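Local coordinates for protein Stk_08120 (Sulfolobus tokodaii str. 7, PDB 2EJX) that probably carries fatty acids, as a member of the thermoacidophile-specific DUF3211 family within the Bet v 1-like clan, at residues A[86-89]-A[95-98]; A[29-34]-A[39-44]; A[33-38]-A[98-103]. All blocks are in the same frame, centred on the assembly; numbering follows the deposited sequence.

Overall arrangement
All three contacts belong to one Bet v 1-like fold, a curved antiparallel sheet packed by helices. Contact 1 is pairing within the sheet, between neighbouring strands 82-92 and 95-102. Contacts 2 and 3 set helix 27-34 and the turn after it against two strands far apart in the sheet, the edge strand 38-42 and strand 95-102. Contact 3 meets contact 1 at I98, their centres about 12 Å apart. Contacts 2 and 3 share residues 33-34 of helix 27-34, with centres about 11 Å apart. Contacts 1 and 2 lie about 17 Å apart between centres, yet CD2 of L86 reaches CG2 of T30 at 3.6 Å. Apolar side chains therefore link all three.

Contact 1 (A[86-89]-A[95-98]); sequences LYIR and TLQI
R89 and Q97 pair across the beta hairpin of strands 82-92 and 95-102, part of the antiparallel sheet of a Bet v 1-like fold. The two short segments run at 170° to each other, with their axes 4.7 Å apart. At the start of 95-98, the T95 hydroxyl bonds to D92 and K12. L96 comes next. CB of L96 lies 3.3 Å from the carbonyl O of R89. With chi1 at 60°, its CG sits between the backbone N and the carbonyl carbon. CD1 of L96 then lies beside CG2 of I88, at 3.9 Å, and the two side chains point the same way, toward helix 17-24. Q97 forms the hydrogen-bonded pair with R89. N of Q97 donates to O of R89, and O of Q97 accepts from N of R89, each bond 2.8 Å long. Both donors lie in the plane of the carbonyl they meet, and both bonds are nearly straight. The R89 side chain leads away from Q97, out from the sheet, extended from CG to NE, and leans back far enough to bring NH2 over one face of the Y87 ring, offset toward the rim. I98 forms the non-hydrogen-bonded pair with I88, on the sheet face that also carries L96. F24 of helix 17-24 packs on both I88 and I98. The CA of I98 makes a CA-H...O contact with O of Y87 at 3.3 Å. Further out, CG2 of I98 meets CD1 of L86 at 3.8 Å, the two side chains crossing at a slant.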
ATOM      1  N   LEU A  86       7.668   0.693   0.350  1.00 25.83           N
ATOM      2  CA  LEU A  86       6.597  -0.254   0.685  1.00 25.66           C
ATOM      3  C   LEU A  86       6.776  -1.513  -0.147  1.00 25.50           C
ATOM      4  O   LEU A  86       6.802  -1.454  -1.384  1.00 26.78           O
ATOM      5  CB  LEU A  86       5.229   0.373   0.408  1.00 25.36           C
ATOM      6  CG  LEU A  86       3.954  -0.441   0.691  1.00 27.24           C
ATOM      7  CD1 LEU A  86       3.866  -0.716   2.116  1.00 24.16           C
ATOM      8  CD2 LEU A  86       2.782   0.430   0.288  1.00 27.08           C
ATOM      9  N   TYR A  87       6.883  -2.649   0.529  1.00 25.67           N
ATOM     10  CA  TYR A  87       6.986  -3.925  -0.161  1.00 26.55           C
ATOM     11  C   TYR A  87       5.708  -4.725  -0.039  1.00 25.54           C
ATOM     12  O   TYR A  87       5.128  -4.792   1.030  1.00 24.12           O
ATOM     13  CB  TYR A  87       8.058  -4.789   0.474  1.00 28.26           C
ATOM     14  CG  TYR A  87       9.401  -4.123   0.576  1.00 30.51           C
ATOM     15  CD1 TYR A  87      10.358  -4.324  -0.406  1.00 32.31           C
ATOM     16  CD2 TYR A  87       9.703  -3.279   1.657  1.00 30.57           C
ATOM     17  CE1 TYR A  87      11.597  -3.712  -0.319  1.00 33.36           C
ATOM     18  CE2 TYR A  87      10.949  -2.668   1.752  1.00 35.51           C
ATOM     19  CZ  TYR A  87      11.887  -2.887   0.751  1.00 34.60           C
ATOM     20  OH  TYR A  87      13.150  -2.290   0.809  1.00 35.54           O
ATOM     21  N   ILE A  88       5.320  -5.368  -1.142  1.00 25.52           N
ATOM     22  CA  ILE A  88       4.307  -6.418  -1.112  1.00 25.25           C
ATOM     23  C   ILE A  88       4.921  -7.720  -1.696  1.00 26.00           C
ATOM     24  O   ILE A  88       5.334  -7.749  -2.861  1.00 24.56           O
ATOM     25  CB  ILE A  88       2.973  -5.979  -1.805  1.00 24.68           C
ATOM     26  CG1 ILE A  88       2.476  -4.605  -1.269  1.00 25.18           C
ATOM     27  CG2 ILE A  88       1.871  -7.069  -1.561  1.00 24.33           C
ATOM     28  CD1 ILE A  88       2.876  -3.359  -2.132  1.00 25.72           C
ATOM     29  N   ARG A  89       5.042  -8.771  -0.864  1.00 27.02           N
ATOM     30  CA  ARG A  89       5.763  -9.979  -1.257  1.00 28.36           C
ATOM     31  C   ARG A  89       4.833 -11.183  -1.204  1.00 27.49           C
ATOM     32  O   ARG A  89       4.182 -11.398  -0.200  1.00 26.09           O
ATOM     33  CB  ARG A  89       6.977 -10.235  -0.365  1.00 28.61           C
ATOM     34  CG  ARG A  89       7.983  -9.073  -0.302  1.00 31.54           C
ATOM     35  CD  ARG A  89       9.113  -9.404   0.701  1.00 32.08           C
ATOM     36  NE  ARG A  89      10.133  -8.342   0.715  1.00 37.79           N
ATOM     37  CZ  ARG A  89      10.804  -7.939   1.794  1.00 35.99           C
ATOM     38  NH1 ARG A  89      10.616  -8.525   2.976  1.00 37.03           N
ATOM     39  NH2 ARG A  89      11.694  -6.960   1.677  1.00 40.80           N
ATOM     40  N   THR A  95      -0.912 -16.437   0.526  1.00 25.41           N
ATOM     41  CA  THR A  95      -0.366 -15.595   1.580  1.00 25.81           C
ATOM     42  C   THR A  95       0.582 -14.577   0.969  1.00 25.87           C
ATOM     43  O   THR A  95       1.398 -14.921   0.106  1.00 26.55           O
ATOM     44  CB  THR A  95       0.440 -16.414   2.632  1.00 25.64           C
ATOM     45  OG1 THR A  95      -0.250 -17.636   2.885  1.00 25.97           O
ATOM     46  CG2 THR A  95       0.577 -15.655   3.929  1.00 28.19           C
ATOM     47  N   LEU A  96       0.476 -13.342   1.442  1.00 25.40           N
ATOM     48  CA  LEU A  96       1.435 -12.335   1.123  1.00 25.49           C
ATOM     49  C   LEU A  96       1.883 -11.594   2.372  1.00 24.95           C
ATOM     50  O   LEU A  96       1.293 -11.745   3.455  1.00 23.20           O
ATOM     51  CB  LEU A  96       0.916 -11.382   0.035  1.00 26.28           C
ATOM     52  CG  LEU A  96      -0.346 -10.548   0.222  1.00 28.49           C
ATOM     53  CD1 LEU A  96      -0.136  -9.232   1.002  1.00 31.24           C
ATOM     54  CD2 LEU A  96      -0.941 -10.235  -1.136  1.00 28.47           C
ATOM     55  N   GLN A  97       2.949 -10.813   2.213  1.00 24.69           N
ATOM     56  CA  GLN A  97       3.441  -9.952   3.293  1.00 24.49           C
ATOM     57  C   GLN A  97       3.543  -8.536   2.792  1.00 23.49           C
ATOM     58  O   GLN A  97       4.037  -8.314   1.688  1.00 23.20           O
ATOM     59  CB  GLN A  97       4.845 -10.455   3.766  1.00 25.69           C
ATOM     60  CG  GLN A  97       5.325  -9.895   5.138  1.00 27.02           C
ATOM     61  CD  GLN A  97       4.611 -10.432   6.392  1.00 30.26           C
ATOM     62  OE1 GLN A  97       4.672  -9.818   7.466  1.00 33.51           O
ATOM     63  NE2 GLN A  97       3.965 -11.560   6.270  1.00 29.39           N
ATOM     64  N   ILE A  98       3.137  -7.584   3.629  1.00 22.87           N
ATOM     65  CA  ILE A  98       3.294  -6.148   3.368  1.00 23.48           C
ATOM     66  C   ILE A  98       4.247  -5.618   4.427  1.00 24.60           C
ATOM     67  O   ILE A  98       4.047  -5.884   5.628  1.00 25.32           O
ATOM     68  CB  ILE A  98       1.940  -5.396   3.460  1.00 22.97           C
ATOM     69  CG1 ILE A  98       0.930  -6.050   2.487  1.00 22.66           C
ATOM     70  CG2 ILE A  98       2.130  -3.887   3.242  1.00 23.11           C
ATOM     71  CD1 ILE A  98      -0.438  -5.346   2.423  1.00 24.54           C
TER

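Contact 2 (A[29-34]-A[39-44])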
ATOM      1  N   PHE A  29      -4.554   1.850  -5.877  1.00 24.79           N
ATOM      2  CA  PHE A  29      -5.143   0.941  -4.890  1.00 24.85           C
ATOM      3  C   PHE A  29      -4.418   1.046  -3.565  1.00 24.23           C
ATOM      4  O   PHE A  29      -4.994   1.471  -2.519  1.00 26.04           O
ATOM      5  CB  PHE A  29      -5.123  -0.527  -5.392  1.00 24.40           C
ATOM      6  CG  PHE A  29      -5.600  -1.526  -4.358  1.00 23.56           C
ATOM      7  CD1 PHE A  29      -6.990  -1.665  -4.083  1.00 26.77           C
ATOM      8  CD2 PHE A  29      -4.705  -2.308  -3.649  1.00 25.15           C
ATOM      9  CE1 PHE A  29      -7.456  -2.564  -3.097  1.00 25.02           C
ATOM     10  CE2 PHE A  29      -5.152  -3.234  -2.644  1.00 23.63           C
ATOM     11  CZ  PHE A  29      -6.539  -3.383  -2.378  1.00 24.22           C
ATOM     12  N   THR A  30      -3.119   0.751  -3.643  1.00 25.23           N
ATOM     13  CA  THR A  30      -2.283   0.441  -2.480  1.00 24.13           C
ATOM     14  C   THR A  30      -2.075   1.649  -1.561  1.00 24.07           C
ATOM     15  O   THR A  30      -2.136   1.502  -0.341  1.00 23.62           O
ATOM     16  CB  THR A  30      -0.955  -0.149  -2.946  1.00 25.23           C
ATOM     17  OG1 THR A  30      -1.216  -1.368  -3.666  1.00 23.66           O
ATOM     18  CG2 THR A  30      -0.015  -0.443  -1.770  1.00 23.76           C
ATOM     19  N   ILE A  31      -1.828   2.829  -2.130  1.00 24.67           N
ATOM     20  CA  ILE A  31      -1.500   4.001  -1.314  1.00 24.69           C
ATOM     21  C   ILE A  31      -2.692   4.487  -0.470  1.00 25.32           C
ATOM     22  O   ILE A  31      -2.537   4.665   0.729  1.00 25.25           O
ATOM     23  CB  ILE A  31      -0.809   5.157  -2.168  1.00 24.25           C
ATOM     24  CG1 ILE A  31       0.448   4.631  -2.869  1.00 26.69           C
ATOM     25  CG2 ILE A  31      -0.474   6.354  -1.339  1.00 22.48           C
ATOM     26  CD1 ILE A  31       1.517   4.152  -1.968  1.00 27.02           C
ATOM     27  N   PRO A  32      -3.893   4.704  -1.077  1.00 25.65           N
ATOM     28  CA  PRO A  32      -5.036   5.078  -0.243  1.00 26.26           C
ATOM     29  C   PRO A  32      -5.418   4.003   0.786  1.00 25.80           C
ATOM     30  O   PRO A  32      -5.878   4.330   1.885  1.00 26.45           O
ATOM     31  CB  PRO A  32      -6.159   5.278  -1.268  1.00 27.74           C
ATOM     32  CG  PRO A  32      -5.392   5.581  -2.564  1.00 26.58           C
ATOM     33  CD  PRO A  32      -4.261   4.675  -2.503  1.00 25.30           C
ATOM     34  N   GLN A  33      -5.176   2.748   0.459  1.00 25.71           N
ATOM     35  CA  GLN A  33      -5.499   1.638   1.392  1.00 25.18           C
ATOM     36  C   GLN A  33      -4.618   1.589   2.626  1.00 26.33           C
ATOM     37  O   GLN A  33      -5.093   1.150   3.685  1.00 25.64           O
ATOM     38  CB  GLN A  33      -5.458   0.272   0.707  1.00 25.64           C
ATOM     39  CG  GLN A  33      -6.598  -0.023  -0.263  1.00 27.25           C
ATOM     40  CD  GLN A  33      -7.942  -0.306   0.405  1.00 28.28           C
ATOM     41  OE1 GLN A  33      -8.994  -0.418  -0.272  1.00 33.66           O
ATOM     42  NE2 GLN A  33      -7.929  -0.422   1.704  1.00 23.44           N
ATOM     43  N   ILE A  34      -3.346   2.005   2.469  1.00 24.61           N
ATOM     44  CA  ILE A  34      -2.321   1.796   3.521  1.00 25.34           C
ATOM     45  C   ILE A  34      -1.842   3.066   4.207  1.00 24.25           C
ATOM     46  O   ILE A  34      -1.721   3.116   5.438  1.00 23.51           O
ATOM     47  CB  ILE A  34      -1.119   0.950   2.972  1.00 26.24           C
ATOM     48  CG1 ILE A  34      -1.579  -0.495   2.658  1.00 24.11           C
ATOM     49  CG2 ILE A  34       0.036   0.856   4.014  1.00 25.70           C
ATOM     50  CD1 ILE A  34      -0.675  -1.196   1.704  1.00 24.26           C
ATOM     51  N   ALA A  39      -6.173  11.759   0.959  1.00 29.90           N
ATOM     52  CA  ALA A  39      -7.340  12.508   0.467  1.00 31.61           C
ATOM     53  C   ALA A  39      -7.249  12.906  -1.027  1.00 32.85           C
ATOM     54  O   ALA A  39      -8.244  13.367  -1.618  1.00 34.29           O
ATOM     55  CB  ALA A  39      -7.603  13.759   1.332  1.00 31.13           C
ATOM     56  N   SER A  40      -6.061  12.745  -1.598  1.00 32.18           N
ATOM     57  CA  SER A  40      -5.793  12.975  -3.019  1.00 33.34           C
ATOM     58  C   SER A  40      -4.826  11.925  -3.557  1.00 33.27           C
ATOM     59  O   SER A  40      -3.928  11.490  -2.852  1.00 32.68           O
ATOM     60  CB  SER A  40      -5.241  14.380  -3.220  1.00 33.02           C
ATOM     61  OG  SER A  40      -6.240  15.299  -2.799  1.00 37.16           O
ATOM     62  N   ILE A  41      -5.017  11.491  -4.804  1.00 33.41           N
ATOM     63  CA  ILE A  41      -4.068  10.592  -5.452  1.00 35.10           C
ATOM     64  C   ILE A  41      -4.135  10.859  -6.959  1.00 36.38           C
ATOM     65  O   ILE A  41      -5.218  11.053  -7.488  1.00 36.27           O
ATOM     66  CB  ILE A  41      -4.326   9.093  -5.101  1.00 34.81           C
ATOM     67  CG1 ILE A  41      -3.339   8.154  -5.813  1.00 37.02           C
ATOM     68  CG2 ILE A  41      -5.752   8.699  -5.372  1.00 34.23           C
ATOM     69  CD1 ILE A  41      -2.393   7.382  -4.876  1.00 31.67           C
ATOM     70  N   LYS A  42      -2.967  10.932  -7.590  1.00 38.23           N
ATOM     71  CA  LYS A  42      -2.828  11.153  -9.024  1.00 40.34           C
ATOM     72  C   LYS A  42      -2.038   9.992  -9.582  1.00 41.84           C
ATOM     73  O   LYS A  42      -0.910   9.743  -9.149  1.00 41.41           O
ATOM     74  CB  LYS A  42      -2.113  12.465  -9.319  1.00 40.19           C
ATOM     75  CG  LYS A  42      -2.366  12.983 -10.722  1.00 42.66           C
ATOM     76  CD  LYS A  42      -1.508  14.161 -11.105  1.00 47.19           C
ATOM     77  CE  LYS A  42      -0.172  13.681 -11.684  1.00 49.71           C
ATOM     78  NZ  LYS A  42       0.338  14.565 -12.809  1.00 51.83           N
ATOM     79  N   CYS A  43      -2.634   9.278 -10.535  1.00 43.82           N
ATOM     80  CA  CYS A  43      -2.043   8.056 -11.104  1.00 46.65           C
ATOM     81  C   CYS A  43      -2.110   7.988 -12.631  1.00 48.15           C
ATOM     82  O   CYS A  43      -2.521   6.984 -13.235  1.00 48.61           O
ATOM     83  CB  CYS A  43      -2.695   6.824 -10.499  1.00 47.14           C
ATOM     84  SG  CYS A  43      -2.191   6.634  -8.833  1.00 51.68           S
ATOM     85  N   ILE A  44      -1.757   9.125 -13.199  1.00 49.41           N
ATOM     86  CA  ILE A  44      -1.328   9.343 -14.573  1.00 51.30           C
ATOM     87  C   ILE A  44      -0.710   8.121 -15.305  1.00 51.73           C
ATOM     88  O   ILE A  44      -1.443   7.279 -15.842  1.00 51.99           O
ATOM     89  CB  ILE A  44      -0.323  10.509 -14.505  1.00 51.32           C
ATOM     90  CG1 ILE A  44       0.612  10.312 -13.285  1.00 51.60           C
ATOM     91  CG2 ILE A  44      -1.094  11.830 -14.282  1.00 51.78           C
ATOM     92  CD1 ILE A  44       1.959  11.083 -13.355  1.00 50.76           C
TER
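I41 reaches from strand 38-42 to I31 and P32 of helix 27-34. Its CB points toward the helix. A chi1 of 179° sets CG1, anti to the backbone N, on the helix side. The turn at chi2 (115°) then brings CD1 to I31 and P32, and this end methyl makes the contact. CD1 of I41 lies 3.8 Å from CB of I31 and 4.2 Å from CG2 of I31, so it touches that side chain at its base and short branch. The rest of I31 leads away from the strand. On the proline, the same methyl meets the ring at CD, 4.1 Å away, and at CG. The I41 side chain crosses that ring at about a right angle. P32 has no N-H to bond back to the preceding turn, and the helix is kinked there. The contact is small and wholly apolar. Just before I41, A39 and S40 both face E52, forming a classic beta bulge. I41 also packs on A51, and I31 on F49, both in strand 48-55. The helix thus rests against the edge strand 38-42 and its neighbour 48-55, while F29 on another side packs on helix 105-137.

Contact 3 (A[33-38]-A[98-103])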
ATOM      1  N   GLN A  33      -5.176   2.748   0.459  1.00 25.71           N
ATOM      2  CA  GLN A  33      -5.499   1.638   1.392  1.00 25.18           C
ATOM      3  C   GLN A  33      -4.618   1.589   2.626  1.00 26.33           C
ATOM      4  O   GLN A  33      -5.093   1.150   3.685  1.00 25.64           O
ATOM      5  CB  GLN A  33      -5.458   0.272   0.707  1.00 25.64           C
ATOM      6  CG  GLN A  33      -6.598  -0.023  -0.263  1.00 27.25           C
ATOM      7  CD  GLN A  33      -7.942  -0.306   0.405  1.00 28.28           C
ATOM      8  OE1 GLN A  33      -8.994  -0.418  -0.272  1.00 33.66           O
ATOM      9  NE2 GLN A  33      -7.929  -0.422   1.704  1.00 23.44           N
ATOM     10  N   ILE A  34      -3.346   2.005   2.469  1.00 24.61           N
ATOM     11  CA  ILE A  34      -2.321   1.796   3.521  1.00 25.34           C
ATOM     12  C   ILE A  34      -1.842   3.066   4.207  1.00 24.25           C
ATOM     13  O   ILE A  34      -1.721   3.116   5.438  1.00 23.51           O
ATOM     14  CB  ILE A  34      -1.119   0.950   2.972  1.00 26.24           C
ATOM     15  CG1 ILE A  34      -1.579  -0.495   2.658  1.00 24.11           C
ATOM     16  CG2 ILE A  34       0.036   0.856   4.014  1.00 25.70           C
ATOM     17  CD1 ILE A  34      -0.675  -1.196   1.704  1.00 24.26           C
ATOM     18  N   PHE A  35      -1.606   4.124   3.423  1.00 25.83           N
ATOM     19  CA  PHE A  35      -1.048   5.345   3.983  1.00 26.13           C
ATOM     20  C   PHE A  35      -2.080   6.058   4.868  1.00 26.62           C
ATOM     21  O   PHE A  35      -3.277   5.876   4.649  1.00 26.57           O
ATOM     22  CB  PHE A  35      -0.495   6.250   2.876  1.00 25.70           C
ATOM     23  CG  PHE A  35       0.931   5.932   2.509  1.00 28.55           C
ATOM     24  CD1 PHE A  35       1.300   4.634   2.163  1.00 30.19           C
ATOM     25  CD2 PHE A  35       1.912   6.911   2.573  1.00 32.10           C
ATOM     26  CE1 PHE A  35       2.621   4.311   1.841  1.00 30.17           C
ATOM     27  CE2 PHE A  35       3.256   6.595   2.267  1.00 32.52           C
ATOM     28  CZ  PHE A  35       3.598   5.304   1.884  1.00 28.76           C
ATOM     29  N   PRO A  36      -1.625   6.823   5.897  1.00 26.70           N
ATOM     30  CA  PRO A  36      -2.606   7.505   6.763  1.00 26.81           C
ATOM     31  C   PRO A  36      -3.393   8.619   6.080  1.00 26.71           C
ATOM     32  O   PRO A  36      -2.798   9.595   5.622  1.00 28.32           O
ATOM     33  CB  PRO A  36      -1.763   8.106   7.904  1.00 26.84           C
ATOM     34  CG  PRO A  36      -0.376   7.609   7.721  1.00 27.56           C
ATOM     35  CD  PRO A  36      -0.222   7.062   6.329  1.00 26.89           C
ATOM     36  N   GLY A  37      -4.714   8.474   6.037  1.00 26.28           N
ATOM     37  CA  GLY A  37      -5.621   9.596   5.722  1.00 26.81           C
ATOM     38  C   GLY A  37      -5.395  10.223   4.352  1.00 26.18           C
ATOM     39  O   GLY A  37      -5.446  11.443   4.216  1.00 25.63           O
ATOM     40  N   ILE A  38      -5.176   9.380   3.339  1.00 26.17           N
ATOM     41  CA  ILE A  38      -5.016   9.846   1.947  1.00 27.20           C
ATOM     42  C   ILE A  38      -6.293  10.520   1.428  1.00 27.94           C
ATOM     43  O   ILE A  38      -7.374   9.932   1.479  1.00 28.22           O
ATOM     44  CB  ILE A  38      -4.562   8.685   0.998  1.00 26.64           C
ATOM     45  CG1 ILE A  38      -3.177   8.166   1.389  1.00 26.25           C
ATOM     46  CG2 ILE A  38      -4.611   9.097  -0.501  1.00 28.81           C
ATOM     47  CD1 ILE A  38      -2.041   9.136   0.990  1.00 25.06           C
ATOM     48  N   ILE A  98       3.137  -7.584   3.629  1.00 22.87           N
ATOM     49  CA  ILE A  98       3.294  -6.148   3.368  1.00 23.48           C
ATOM     50  C   ILE A  98       4.247  -5.618   4.427  1.00 24.60           C
ATOM     51  O   ILE A  98       4.047  -5.884   5.628  1.00 25.32           O
ATOM     52  CB  ILE A  98       1.940  -5.396   3.460  1.00 22.97           C
ATOM     53  CG1 ILE A  98       0.930  -6.050   2.487  1.00 22.66           C
ATOM     54  CG2 ILE A  98       2.130  -3.887   3.242  1.00 23.11           C
ATOM     55  CD1 ILE A  98      -0.438  -5.346   2.423  1.00 24.54           C
ATOM     56  N   ILE A  99       5.294  -4.932   3.964  1.00 24.74           N
ATOM     57  CA  ILE A  99       6.275  -4.358   4.868  1.00 25.50           C
ATOM     58  C   ILE A  99       6.450  -2.899   4.452  1.00 25.16           C
ATOM     59  O   ILE A  99       6.821  -2.634   3.314  1.00 24.90           O
ATOM     60  CB  ILE A  99       7.674  -5.032   4.738  1.00 25.81           C
ATOM     61  CG1 ILE A  99       7.579  -6.550   4.917  1.00 27.78           C
ATOM     62  CG2 ILE A  99       8.644  -4.449   5.756  1.00 26.08           C
ATOM     63  CD1 ILE A  99       7.658  -7.309   3.573  1.00 30.02           C
ATOM     64  N   LEU A 100       6.218  -1.974   5.379  1.00 24.82           N
ATOM     65  CA  LEU A 100       6.489  -0.557   5.170  1.00 26.21           C
ATOM     66  C   LEU A 100       7.711  -0.111   5.977  1.00 27.34           C
ATOM     67  O   LEU A 100       7.712  -0.213   7.227  1.00 26.05           O
ATOM     68  CB  LEU A 100       5.296   0.304   5.590  1.00 24.56           C
ATOM     69  CG  LEU A 100       5.444   1.814   5.321  1.00 26.68           C
ATOM     70  CD1 LEU A 100       5.623   2.161   3.833  1.00 26.81           C
ATOM     71  CD2 LEU A 100       4.233   2.591   5.919  1.00 28.67           C
ATOM     72  N   GLU A 101       8.734   0.376   5.278  1.00 27.95           N
ATOM     73  CA  GLU A 101       9.938   0.861   5.955  1.00 31.23           C
ATOM     74  C   GLU A 101      10.123   2.352   5.655  1.00 30.62           C
ATOM     75  O   GLU A 101      10.338   2.741   4.511  1.00 31.77           O
ATOM     76  CB  GLU A 101      11.165   0.049   5.532  1.00 31.77           C
ATOM     77  CG  GLU A 101      11.129  -1.425   5.888  1.00 35.36           C
ATOM     78  CD  GLU A 101      12.331  -2.212   5.359  1.00 36.37           C
ATOM     79  OE1 GLU A 101      13.195  -1.599   4.691  1.00 40.64           O
ATOM     80  OE2 GLU A 101      12.372  -3.464   5.566  1.00 42.60           O
ATOM     81  N   HIS A 102      10.014   3.188   6.687  1.00 29.81           N
ATOM     82  CA  HIS A 102      10.045   4.629   6.531  1.00 30.41           C
ATOM     83  C   HIS A 102      11.322   5.177   7.200  1.00 31.10           C
ATOM     84  O   HIS A 102      11.677   4.718   8.271  1.00 30.93           O
ATOM     85  CB  HIS A 102       8.794   5.200   7.191  1.00 31.01           C
ATOM     86  CG  HIS A 102       8.559   6.649   6.904  1.00 31.83           C
ATOM     87  ND1 HIS A 102       8.169   7.108   5.660  1.00 32.51           N
ATOM     88  CD2 HIS A 102       8.643   7.741   7.702  1.00 30.03           C
ATOM     89  CE1 HIS A 102       8.045   8.424   5.695  1.00 32.56           C
ATOM     90  NE2 HIS A 102       8.326   8.832   6.923  1.00 31.54           N
ATOM     91  N   ASP A 103      11.972   6.157   6.591  1.00 31.36           N
ATOM     92  CA  ASP A 103      13.297   6.608   7.071  1.00 33.45           C
ATOM     93  C   ASP A 103      13.259   7.692   8.162  1.00 33.78           C
ATOM     94  O   ASP A 103      14.320   8.099   8.701  1.00 34.68           O
ATOM     95  CB  ASP A 103      14.244   6.983   5.910  1.00 33.14           C
ATOM     96  CG  ASP A 103      13.985   8.390   5.323  1.00 37.68           C
ATOM     97  OD1 ASP A 103      13.081   9.141   5.790  1.00 37.74           O
ATOM     98  OD2 ASP A 103      14.704   8.749   4.357  1.00 42.28           O
TER
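I34 ends helix 27-34 and F35 leaves helical backbone angles, so the chain turns past strand 95-102 with the nearest CA atoms, those of I34 and L100, 9.3 Å apart. The end of helix 27-34 packs here on the inner side of a Bet v 1-like sheet. The two backbones are too far apart to pair, and side chains bridge the gap. Two apolar pairs do so, and all four residues are buried. The first joins I34 and I98, whose side chains reach toward each other tip to tip. CG1 of I34 is anti to its carbonyl carbon (chi1 -67°), and the branch extends from there to CD1. This CD1 methyl of I34 meets CG2 of I98 at 4.2 Å. L86 of the adjacent strand packs on I34, and L119 of helix 105-137 touches I98. The second pair is F35 with L100, one residue on in the first segment and two on along the strand. Although CB of F35 does not point at the strand, its ring swings closer. CG of L100 stands anti to the backbone N (chi1 -176°), which sends the leucine out from the strand toward the ring. The two side chains cross at about a right angle. The F35 ring has a second aromatic neighbour, Y77, in an edge-to-face arrangement, and it also touches Y60 and V62 of strand 58-69. Polar bonds hold the turn beside these pairs: O of I34 accepts from ND2 of N118, and O of P36 bonds to the hydroxyl of Y60. These pairs join the helix end to a strand some 60 residues further along the chain. The ring contact itself is between CE1 of F35 and CD1 of L100, at 4.2 Å.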